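Local coordinates for protein putative fructose-bisphosphate aldolase (Coccidioides immitis, PDB 3PM6) that is a putative member of the class II fructose-bisphosphate aldolase family of metal-dependent TIM-barrel enzymes, and carries a zinc ion, at residues A47-S52 with A285-M290. Numbering follows the deposited sequence.
Sequences AEHKRS and AVEKIM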
# COMPACT_ATOMS: atom_id res chain seq x y z
N ALA A 47 -14.99 1.27 -8.13
CA ALA A 47 -15.34 0.22 -9.08
C ALA A 47 -16.45 -0.70 -8.55
O ALA A 47 -17.35 -1.10 -9.29
CB ALA A 47 -14.09 -0.61 -9.45
N GLU A 48 -16.38 -1.05 -7.27
CA GLU A 48 -17.44 -1.92 -6.74
C GLU A 48 -18.72 -1.12 -6.57
O GLU A 48 -19.79 -1.61 -6.93
CB GLU A 48 -17.01 -2.60 -5.46
CG GLU A 48 -15.98 -3.74 -5.71
CD GLU A 48 -15.43 -4.34 -4.42
OE1 GLU A 48 -15.62 -3.74 -3.34
OE2 GLU A 48 -14.79 -5.41 -4.49
N HIS A 49 -18.61 0.11 -6.08
CA HIS A 49 -19.80 0.96 -5.92
C HIS A 49 -20.54 1.13 -7.26
O HIS A 49 -21.76 0.93 -7.32
CB HIS A 49 -19.46 2.31 -5.27
CG HIS A 49 -20.66 3.15 -4.95
ND1 HIS A 49 -20.67 4.52 -5.09
CD2 HIS A 49 -21.90 2.80 -4.51
CE1 HIS A 49 -21.87 4.98 -4.77
NE2 HIS A 49 -22.63 3.96 -4.40
N LYS A 50 -19.80 1.44 -8.33
CA LYS A 50 -20.40 1.75 -9.63
C LYS A 50 -20.59 0.52 -10.51
O LYS A 50 -21.03 0.63 -11.67
CB LYS A 50 -19.52 2.77 -10.37
CG LYS A 50 -19.33 4.09 -9.64
CD LYS A 50 -20.65 4.84 -9.53
CE LYS A 50 -20.89 5.65 -10.76
NZ LYS A 50 -21.74 6.81 -10.44
N ARG A 51 -20.23 -0.65 -9.99
CA ARG A 51 -20.30 -1.89 -10.77
C ARG A 51 -19.56 -1.70 -12.09
O ARG A 51 -20.11 -1.90 -13.17
CB ARG A 51 -21.77 -2.29 -11.01
N SER A 52 -18.30 -1.29 -11.99
CA SER A 52 -17.48 -0.99 -13.19
C SER A 52 -16.20 -1.79 -13.07
O SER A 52 -15.63 -1.89 -11.97
CB SER A 52 -17.11 0.51 -13.25
OG SER A 52 -16.10 0.75 -14.24
N ALA A 285 -13.64 11.24 -7.48
CA ALA A 285 -13.02 11.56 -8.78
C ALA A 285 -13.02 10.34 -9.73
O ALA A 285 -13.32 10.47 -10.92
CB ALA A 285 -11.61 12.14 -8.60
N VAL A 286 -12.74 9.16 -9.20
CA VAL A 286 -12.78 7.93 -10.02
C VAL A 286 -14.19 7.68 -10.52
O VAL A 286 -14.38 7.48 -11.72
CB VAL A 286 -12.20 6.69 -9.25
CG1 VAL A 286 -12.38 5.40 -10.02
CG2 VAL A 286 -10.74 6.89 -9.00
N GLU A 287 -15.17 7.73 -9.62
CA GLU A 287 -16.59 7.54 -10.00
C GLU A 287 -17.04 8.45 -11.13
O GLU A 287 -17.78 8.01 -11.99
CB GLU A 287 -17.54 7.66 -8.79
CG GLU A 287 -17.29 6.53 -7.74
CD GLU A 287 -18.31 6.47 -6.60
OE1 GLU A 287 -19.17 7.37 -6.54
OE2 GLU A 287 -18.26 5.51 -5.79
N LYS A 288 -16.59 9.70 -11.15
CA LYS A 288 -16.98 10.62 -12.23
C LYS A 288 -16.41 10.18 -13.57
O LYS A 288 -17.11 10.24 -14.60
CB LYS A 288 -16.61 12.09 -11.95
N ILE A 289 -15.16 9.71 -13.57
CA ILE A 289 -14.55 9.18 -14.78
C ILE A 289 -15.40 8.02 -15.28
O ILE A 289 -15.77 7.98 -16.46
CB ILE A 289 -13.07 8.66 -14.56
CG1 ILE A 289 -12.11 9.81 -14.17
CG2 ILE A 289 -12.60 7.81 -15.77
CD1 ILE A 289 -11.96 10.90 -15.25
N MET A 290 -15.74 7.10 -14.38
CA MET A 290 -16.52 5.91 -14.77
C MET A 290 -17.84 6.26 -15.48
O MET A 290 -18.19 5.68 -16.52
CB MET A 290 -16.78 5.05 -13.52
CG MET A 290 -15.53 4.29 -13.02
SD MET A 290 -15.67 3.55 -11.38
CE MET A 290 -14.17 2.47 -11.41
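The segment that closes helix 37-49 and leads out of it, residues 47-52, comes alongside Glu287 and Met290 of helix 271-292, with CA of Lys50 and CA of Glu287 6.9 Å apart. Helix 37-49 ends in a Schellman motif: Arg51 takes positive phi, while Ser52 N returns to Ala47 O (2.9 Å) and Arg51 N to Glu48 O. At the solvent side, His49 carries its ring anti to the backbone N (chi1 -174°), which brings ND1 to Glu287 OE2 at 2.7 Å. The acceptor lies practically in the imidazole plane, yet ND1 approaches from above the carboxylate, 35° out of its plane. Gln283 NE2 also bonds to OE2, so two donors help fix the carboxylate. The bent Lys50 chain passes over the stem of Glu287, CG to CG 3.7 Å. Lys50 NZ forms a salt bridge with Asp291 OD2 and stays 4.7 Å from Glu287 OE1, near enough for a probable weak electrostatic attraction. Deeper in, the extended Met290 chain reaches across to the last helical turn, its CE resting 3.4 Å from Ala47 CA. The sulfur lies 3.8 Å from Ser52 CB, and Ser52 OG, beside Met290 CG, hydrogen-bonds to Ser295 OG. The contact thus joins the helix that follows strand 29-33, the first of the barrel, to helix 271-292, as the closed eight-stranded barrel brings its first and last strands together. Pro30 of strand 29-33 touches Ser52 and Met290, Ala46 extends the packing along helix 37-49, and Thr296 of the following loop touches Lys50 and Met290.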